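Side-chain contacts in 2,3-dimethylmalate lyase (Aspergillus niger, PDB 3FA4), which is a magnesium-binding protein of the phosphoenolpyruvate phosphomutase family, with a TIM-barrel fold and four chains in its assembly: residues L29-A34 with S75-S80; M96-T101 with R148-S153; A143-R148 with I155-R160. All coordinates share one frame; numbering follows the deposited sequence.

Contact 1: L29-A34 with S75-S80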
loop_
_atom_site.group_PDB
_atom_site.type_symbol
_atom_site.label_atom_id
_atom_site.label_comp_id
_atom_site.label_asym_id
_atom_site.label_seq_id
_atom_site.Cartn_x
_atom_site.Cartn_y
_atom_site.Cartn_z
ATOM N N LEU B 29 10.519 3.356 15.044
ATOM C CA LEU B 29 11.099 3.248 16.375
ATOM C C LEU B 29 12.597 3.416 16.475
ATOM O O LEU B 29 13.078 4.136 17.340
ATOM C CB LEU B 29 10.785 1.834 16.938
ATOM C CG LEU B 29 9.643 1.712 17.920
ATOM C CD1 LEU B 29 9.607 0.341 18.447
ATOM C CD2 LEU B 29 9.888 2.712 19.047
ATOM N N SER B 30 13.335 2.698 15.608
ATOM C CA SER B 30 14.778 2.788 15.515
ATOM C C SER B 30 15.196 4.154 15.045
ATOM O O SER B 30 16.174 4.670 15.522
ATOM C CB SER B 30 15.334 1.749 14.587
ATOM O OG SER B 30 14.530 1.596 13.463
ATOM N N ALA B 31 14.456 4.681 14.064
ATOM C CA ALA B 31 14.604 6.054 13.563
ATOM C C ALA B 31 14.434 7.109 14.655
ATOM O O ALA B 31 15.278 7.988 14.757
ATOM C CB ALA B 31 13.682 6.289 12.410
ATOM N N ARG B 32 13.397 6.991 15.509
ATOM C CA ARG B 32 13.196 7.895 16.653
ATOM C C ARG B 32 14.294 7.788 17.678
ATOM O O ARG B 32 14.778 8.834 18.154
ATOM C CB ARG B 32 11.895 7.632 17.409
ATOM C CG ARG B 32 10.685 7.838 16.635
ATOM C CD ARG B 32 10.464 9.281 16.572
ATOM N NE ARG B 32 9.169 9.563 15.967
ATOM C CZ ARG B 32 8.612 10.771 15.931
ATOM N NH1 ARG B 32 9.221 11.838 16.459
ATOM N NH2 ARG B 32 7.434 10.906 15.371
ATOM N N VAL B 33 14.649 6.555 18.075
ATOM C CA VAL B 33 15.801 6.325 19.001
ATOM C C VAL B 33 17.141 6.945 18.519
ATOM O O VAL B 33 17.818 7.671 19.248
ATOM C CB VAL B 33 15.963 4.853 19.337
ATOM C CG1 VAL B 33 17.067 4.648 20.263
ATOM C CG2 VAL B 33 14.626 4.247 19.935
ATOM N N ALA B 34 17.504 6.685 17.269
ATOM C CA ALA B 34 18.728 7.231 16.684
ATOM C C ALA B 34 18.697 8.767 16.614
ATOM O O ALA B 34 19.713 9.431 16.893
ATOM C CB ALA B 34 18.921 6.642 15.277
ATOM N N SER B 75 12.462 9.329 6.347
ATOM C CA SER B 75 12.784 10.669 5.946
ATOM C C SER B 75 11.922 11.755 6.565
ATOM O O SER B 75 12.379 12.877 6.707
ATOM C CB SER B 75 12.663 10.809 4.437
ATOM O OG SER B 75 13.465 9.863 3.751
ATOM N N ASN B 76 10.677 11.449 6.929
ATOM C CA ASN B 76 9.791 12.491 7.355
ATOM C C ASN B 76 9.522 12.542 8.821
ATOM O O ASN B 76 8.731 13.322 9.240
ATOM C CB ASN B 76 8.532 12.499 6.508
ATOM C CG ASN B 76 8.766 13.156 5.150
ATOM O OD1 ASN B 76 8.921 14.357 5.054
ATOM N ND2 ASN B 76 8.860 12.353 4.120
ATOM N N ILE B 77 10.154 11.680 9.592
ATOM C CA ILE B 77 10.293 11.815 11.045
ATOM C C ILE B 77 10.950 13.143 11.459
ATOM O O ILE B 77 10.353 13.918 12.234
ATOM C CB ILE B 77 10.969 10.551 11.708
ATOM C CG1 ILE B 77 9.976 9.423 11.588
ATOM C CG2 ILE B 77 11.153 10.786 13.257
ATOM C CD1 ILE B 77 10.507 8.046 11.815
ATOM N N SER B 78 12.119 13.426 10.870
ATOM C CA SER B 78 12.855 14.720 11.003
ATOM C C SER B 78 13.227 15.075 9.544
ATOM O O SER B 78 14.221 14.571 9.063
ATOM C CB SER B 78 14.106 14.531 11.898
ATOM O OG SER B 78 14.969 15.703 11.924
ATOM N N PRO B 79 12.373 15.857 8.795
ATOM C CA PRO B 79 12.678 16.159 7.359
ATOM C C PRO B 79 14.029 16.898 7.020
ATOM O O PRO B 79 14.467 16.920 5.865
ATOM C CB PRO B 79 11.459 16.991 6.877
ATOM C CG PRO B 79 10.436 16.956 7.999
ATOM C CD PRO B 79 11.082 16.452 9.248
ATOM N N SER B 80 14.691 17.499 8.007
ATOM C CA SER B 80 15.889 18.239 7.698
ATOM C C SER B 80 17.074 17.366 7.979
ATOM O O SER B 80 18.215 17.776 7.712
ATOM C CB SER B 80 15.976 19.501 8.523
ATOM O OG SER B 80 15.982 19.177 9.909
#

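Contact 2: M96-T101 with R148-S153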
loop_
_atom_site.group_PDB
_atom_site.type_symbol
_atom_site.label_atom_id
_atom_site.label_comp_id
_atom_site.label_asym_id
_atom_site.label_seq_id
_atom_site.Cartn_x
_atom_site.Cartn_y
_atom_site.Cartn_z
ATOM N N MET B 96 12.143 1.376 -14.533
ATOM C CA MET B 96 11.991 1.132 -13.117
ATOM C C MET B 96 12.987 1.881 -12.268
ATOM O O MET B 96 12.640 2.371 -11.207
ATOM C CB MET B 96 11.967 -0.360 -12.812
ATOM C CG MET B 96 10.598 -1.025 -13.153
ATOM S SD MET B 96 9.163 -0.548 -12.125
ATOM C CE MET B 96 8.614 0.730 -13.160
ATOM N N VAL B 97 14.221 2.004 -12.708
ATOM C CA VAL B 97 15.160 2.921 -12.005
ATOM C C VAL B 97 14.638 4.378 -11.854
ATOM O O VAL B 97 14.753 4.967 -10.779
ATOM C CB VAL B 97 16.561 2.863 -12.618
ATOM C CG1 VAL B 97 17.526 3.617 -11.754
ATOM C CG2 VAL B 97 16.986 1.421 -12.743
ATOM N N ALA B 98 14.065 4.914 -12.924
ATOM C CA ALA B 98 13.594 6.298 -13.055
ATOM C C ALA B 98 12.463 6.554 -12.091
ATOM O O ALA B 98 12.441 7.594 -11.373
ATOM C CB ALA B 98 13.074 6.530 -14.481
ATOM N N ARG B 99 11.507 5.624 -12.138
ATOM C CA ARG B 99 10.366 5.553 -11.213
ATOM C C ARG B 99 10.750 5.517 -9.766
ATOM O O ARG B 99 10.129 6.191 -8.970
ATOM C CB ARG B 99 9.478 4.355 -11.524
ATOM C CG ARG B 99 8.686 4.568 -12.780
ATOM C CD ARG B 99 7.566 3.517 -13.009
ATOM N NE ARG B 99 6.565 3.410 -11.929
ATOM C CZ ARG B 99 5.343 3.951 -11.970
ATOM N NH1 ARG B 99 4.980 4.688 -12.999
ATOM N NH2 ARG B 99 4.482 3.819 -10.947
ATOM N N THR B 100 11.753 4.712 -9.419
ATOM C CA THR B 100 12.286 4.618 -8.043
ATOM C C THR B 100 12.917 5.978 -7.653
ATOM O O THR B 100 12.767 6.458 -6.555
ATOM C CB THR B 100 13.434 3.586 -8.007
ATOM O OG1 THR B 100 12.976 2.314 -8.409
ATOM C CG2 THR B 100 14.165 3.518 -6.596
ATOM N N THR B 101 13.637 6.558 -8.597
ATOM C CA THR B 101 14.395 7.821 -8.382
ATOM C C THR B 101 13.400 8.947 -8.078
ATOM O O THR B 101 13.599 9.652 -7.140
ATOM C CB THR B 101 15.295 8.120 -9.593
ATOM O OG1 THR B 101 16.209 7.018 -9.798
ATOM C CG2 THR B 101 16.114 9.422 -9.434
ATOM N N ARG B 148 16.482 12.078 -12.056
ATOM C CA ARG B 148 16.478 13.143 -11.057
ATOM C C ARG B 148 16.742 14.445 -11.739
ATOM O O ARG B 148 16.215 15.460 -11.360
ATOM C CB ARG B 148 17.508 12.886 -9.945
ATOM C CG ARG B 148 18.920 13.312 -10.310
ATOM C CD ARG B 148 19.946 13.027 -9.177
ATOM N NE ARG B 148 21.298 13.412 -9.582
ATOM C CZ ARG B 148 21.781 14.658 -9.543
ATOM N NH1 ARG B 148 21.035 15.654 -9.105
ATOM N NH2 ARG B 148 23.022 14.903 -9.929
ATOM N N GLN B 149 17.575 14.421 -12.761
ATOM C CA GLN B 149 17.742 15.569 -13.683
ATOM C C GLN B 149 16.430 16.086 -14.359
ATOM O O GLN B 149 16.186 17.285 -14.478
ATOM C CB GLN B 149 18.808 15.226 -14.752
ATOM C CG GLN B 149 20.284 15.581 -14.280
ATOM C CD GLN B 149 21.467 15.045 -15.163
ATOM O OE1 GLN B 149 21.297 14.399 -16.222
ATOM N NE2 GLN B 149 22.666 15.312 -14.694
ATOM N N ARG B 150 15.583 15.193 -14.830
ATOM C CA ARG B 150 14.297 15.566 -15.383
ATOM C C ARG B 150 13.438 16.343 -14.412
ATOM O O ARG B 150 12.790 17.286 -14.773
ATOM C CB ARG B 150 13.537 14.331 -15.803
ATOM C CG ARG B 150 13.562 13.998 -17.239
ATOM C CD ARG B 150 12.959 12.653 -17.475
ATOM N NE ARG B 150 13.883 11.777 -18.150
ATOM C CZ ARG B 150 14.093 10.513 -17.869
ATOM N NH1 ARG B 150 13.437 9.899 -16.924
ATOM N NH2 ARG B 150 14.961 9.857 -18.590
ATOM N N ILE B 151 13.424 15.913 -13.169
ATOM C CA ILE B 151 12.518 16.504 -12.145
ATOM C C ILE B 151 13.168 17.532 -11.223
ATOM O O ILE B 151 12.499 18.029 -10.313
ATOM C CB ILE B 151 11.726 15.430 -11.352
ATOM C CG1 ILE B 151 12.697 14.489 -10.607
ATOM C CG2 ILE B 151 10.744 14.720 -12.318
ATOM C CD1 ILE B 151 12.198 13.707 -9.431
ATOM N N GLY B 152 14.414 17.924 -11.537
ATOM C CA GLY B 152 15.130 18.975 -10.830
ATOM C C GLY B 152 15.489 18.548 -9.429
ATOM O O GLY B 152 15.588 19.347 -8.519
ATOM N N SER B 153 15.712 17.259 -9.245
ATOM C CA SER B 153 15.926 16.706 -7.910
ATOM C C SER B 153 17.381 16.536 -7.604
ATOM O O SER B 153 18.146 16.085 -8.464
ATOM C CB SER B 153 15.225 15.384 -7.806
ATOM O OG SER B 153 15.751 14.665 -6.725
#

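Contact 3: A143-R148 with I155-R160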
loop_
_atom_site.group_PDB
_atom_site.type_symbol
_atom_site.label_atom_id
_atom_site.label_comp_id
_atom_site.label_asym_id
_atom_site.label_seq_id
_atom_site.Cartn_x
_atom_site.Cartn_y
_atom_site.Cartn_z
ATOM N N ALA B 143 20.168 6.109 -15.962
ATOM C CA ALA B 143 18.709 6.258 -15.823
ATOM C C ALA B 143 18.265 6.983 -14.536
ATOM O O ALA B 143 17.276 7.698 -14.530
ATOM C CB ALA B 143 18.034 4.879 -15.922
ATOM N N ALA B 144 19.010 6.774 -13.461
ATOM C CA ALA B 144 18.857 7.461 -12.157
ATOM C C ALA B 144 19.290 8.930 -12.235
ATOM O O ALA B 144 18.573 9.850 -11.866
ATOM C CB ALA B 144 19.693 6.701 -11.060
ATOM N N VAL B 145 20.495 9.147 -12.691
ATOM C CA VAL B 145 21.016 10.511 -12.938
ATOM C C VAL B 145 20.104 11.267 -13.898
ATOM O O VAL B 145 19.763 12.409 -13.660
ATOM C CB VAL B 145 22.493 10.428 -13.418
ATOM C CG1 VAL B 145 23.109 11.795 -13.697
ATOM C CG2 VAL B 145 23.315 9.588 -12.405
ATOM N N GLN B 146 19.657 10.643 -14.968
ATOM C CA GLN B 146 18.808 11.370 -15.883
ATOM C C GLN B 146 17.398 11.598 -15.336
ATOM O O GLN B 146 16.763 12.631 -15.622
ATOM C CB GLN B 146 18.746 10.668 -17.226
ATOM C CG GLN B 146 20.108 10.619 -17.967
ATOM C CD GLN B 146 20.035 9.690 -19.172
ATOM O OE1 GLN B 146 19.071 8.934 -19.308
ATOM N NE2 GLN B 146 21.035 9.725 -20.019
ATOM N N ALA B 147 16.918 10.661 -14.536
ATOM C CA ALA B 147 15.599 10.770 -13.919
ATOM C C ALA B 147 15.516 11.928 -12.971
ATOM O O ALA B 147 14.568 12.647 -13.051
ATOM C CB ALA B 147 15.213 9.457 -13.188
ATOM N N ARG B 148 16.482 12.078 -12.056
ATOM C CA ARG B 148 16.478 13.143 -11.057
ATOM C C ARG B 148 16.742 14.445 -11.739
ATOM O O ARG B 148 16.215 15.460 -11.360
ATOM C CB ARG B 148 17.508 12.886 -9.945
ATOM C CG ARG B 148 18.920 13.312 -10.310
ATOM C CD ARG B 148 19.946 13.027 -9.177
ATOM N NE ARG B 148 21.298 13.412 -9.582
ATOM C CZ ARG B 148 21.781 14.658 -9.543
ATOM N NH1 ARG B 148 21.035 15.654 -9.105
ATOM N NH2 ARG B 148 23.022 14.903 -9.929
ATOM N N ILE B 155 18.478 14.587 -5.196
ATOM C CA ILE B 155 18.742 13.330 -4.544
ATOM C C ILE B 155 20.175 12.900 -4.973
ATOM O O ILE B 155 20.545 13.096 -6.118
ATOM C CB ILE B 155 17.596 12.257 -4.852
ATOM C CG1 ILE B 155 17.654 11.090 -3.820
ATOM C CG2 ILE B 155 17.670 11.815 -6.288
ATOM C CD1 ILE B 155 16.484 10.198 -3.784
ATOM N N VAL B 156 20.952 12.365 -4.020
ATOM C CA VAL B 156 22.340 11.899 -4.154
ATOM C C VAL B 156 22.384 10.427 -4.632
ATOM O O VAL B 156 21.874 9.561 -3.983
ATOM C CB VAL B 156 23.118 12.192 -2.781
ATOM C CG1 VAL B 156 24.456 11.464 -2.658
ATOM C CG2 VAL B 156 23.348 13.698 -2.602
ATOM N N VAL B 157 22.948 10.171 -5.805
ATOM C CA VAL B 157 23.076 8.824 -6.343
ATOM C C VAL B 157 24.360 8.156 -5.857
ATOM O O VAL B 157 25.471 8.596 -6.155
ATOM C CB VAL B 157 22.947 8.786 -7.901
ATOM C CG1 VAL B 157 22.931 7.380 -8.369
ATOM C CG2 VAL B 157 21.603 9.414 -8.315
ATOM N N ILE B 158 24.204 7.114 -5.053
ATOM C CA ILE B 158 25.357 6.346 -4.622
ATOM C C ILE B 158 25.486 5.120 -5.503
ATOM O O ILE B 158 24.494 4.448 -5.659
ATOM C CB ILE B 158 25.285 5.973 -3.151
ATOM C CG1 ILE B 158 24.928 7.233 -2.298
ATOM C CG2 ILE B 158 26.595 5.313 -2.779
ATOM C CD1 ILE B 158 24.957 7.099 -0.777
ATOM N N ALA B 159 26.675 4.885 -6.100
ATOM C CA ALA B 159 26.966 3.733 -6.949
ATOM C C ALA B 159 27.663 2.653 -6.107
ATOM O O ALA B 159 28.759 2.822 -5.636
ATOM C CB ALA B 159 27.827 4.151 -8.179
ATOM N N ARG B 160 26.976 1.552 -5.866
ATOM C CA ARG B 160 27.515 0.436 -5.145
ATOM C C ARG B 160 27.935 -0.685 -6.103
ATOM O O ARG B 160 27.277 -0.940 -7.125
ATOM C CB ARG B 160 26.435 -0.063 -4.184
ATOM C CG ARG B 160 26.813 -1.298 -3.476
ATOM C CD ARG B 160 25.777 -1.650 -2.521
ATOM N NE ARG B 160 25.717 -3.088 -2.361
ATOM C CZ ARG B 160 25.311 -3.707 -1.261
ATOM N NH1 ARG B 160 24.891 -3.018 -0.222
ATOM N NH2 ARG B 160 25.297 -5.025 -1.232
#

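Contact 1: L29-A34 with S75-S80
R32 and I77 both start out beside their own backbone N, each with the first branch anti to the carbonyl carbon (chi1 -63° in R32, -69° for CG1 in I77). The arginine then bends sharply at chi2 (-78°), which swings its outer half off the helix and lays it across the isoleucine at a slant. I77 is the hub of the contact, since its two methyl ends serve two consecutive residues of helix 28-37. Its gamma methyl, CG2, lies over one face of the guanidinium, 3.5 Å above the plane and displaced toward the rim. The nearest arginine atom is NE, 3.6 Å from I77 CG2, and R32 CZ follows at 3.7 Å. The aliphatic CD joins in, so the methyl covers the stem of the group as well as part of its head. The other arm, CD1, reaches to the methyl of A31, with A31 CB and I77 CD1 3.7 Å apart. A31, itself buried, also packs on V25 of strand 20-25, while I77 touches L35 one turn further on. The polar end of R32 turns to another chain: NH2 gives a hydrogen bond to the carbonyl oxygen of G55 of the second subunit. No hydrogen bond joins 29-34 to 75-80. The chemistry is therefore that of an apolar cover: a methyl over the face of a flat cation does not compete for its N-H groups, which is consistent with one arginine packing against the loop that follows helix 64-75 while its NH2 bonds across the subunit interface.

Contact 2: M96-T101 with R148-S153
T101 presses its methyl, CG2, against the backbone N and CB of R148, and this is the heart of the contact between helices 94-107 and 134-151. CG2 stands 3.8 Å from R148 CB and equally far from R148 N, with only the root of the arginine involved. The threonine hydroxyl is turned back into its own helix: OG1 gives a 2.7 Å hydrogen bond to V97 O, which also accepts from T101 N, the two donors arriving from opposite faces of the carbonyl plane. That bond holds the rotation of the side chain and leaves the methyl as the part that faces the neighbouring helix.

R148 carries CG between its backbone N and carbonyl carbon (chi1 82°), and from there the chain runs extended and away from T101. Its NH1 donates to S153 O over 3.0 Å, fairly straight at 152°, in the guanidinium plane and onto a carbonyl lone pair. The same residue is held twice, for S153 N returns a 2.8 Å bond to R148 O. R150 adds a looser touch further out, where its NH1 edge comes within 4.2 Å of A98 CB; it also packs on V286 of the third subunit.

G152, with positive phi, lets the chain turn off here in a Schellman motif, which ends helix 134-151 beside helix 94-107. Two such helices lying side by side, each following its own strand, belong to the outer layer of a TIM barrel.

Contact 3: A143-R148 with I155-R160
R148 and I155 make the tight end of this contact. The arginine's CD comes to 3.1 Å from I155 O, a close approach of an aliphatic carbon to a carbonyl oxygen, while further in R148 CB rests 3.8 Å from I155 CG2. The isoleucine puts that methyl there by sending its longer branch, CG1, anti to the backbone N (chi1 -163°) and off toward other neighbours. R148 CD also reaches V157 CG2, at 4.1 Å.

Toward the start of the helical segment the packing slackens. V157 turns CG1 to A144 and CG2 to V145 as well as to R148: its CG1 is 4.3 Å from A144 CB, and its CG2 is 4.4 Å from V145 CG2. Both are plain apolar touches between buried side chains, and no hydrogen bond crosses anywhere. Of the residues that touch, R148 alone is partly exposed, so any solvent access is probably along the arginine.

The segments 143-148 and 156-160 run antiparallel, at 179°, with a closest axis approach of 9.4 Å, which suits a beta-alpha-beta crossover: helix 134-151 leads from strand 111-114 to strand 156-161. I155 leans on F112 of the former strand and on Y104 of helix 94-107, and strand 156-161 lies between strands 111-114 and 186-189.

Overall arrangement
Contacts 2 and 3 form one patch, their centres 7 Å apart; they share R148 and helix 134-151, which meets helix 94-107 in one and strand 156-161 in the other. Their segments alternate along the chain, and methyl contacts such as V97 against A144 join them directly. Contact 1 comes earlier in sequence and stands apart, its centre 24 Å from that of contact 2 and 23 Å from that of contact 3, with no touch. All three lie within the same barrel. Contacts 2 and 3 tie successive parts of its wall together, whereas contact 1 joins helix 28-37, which also meets the second subunit, to the loop after helix 64-75.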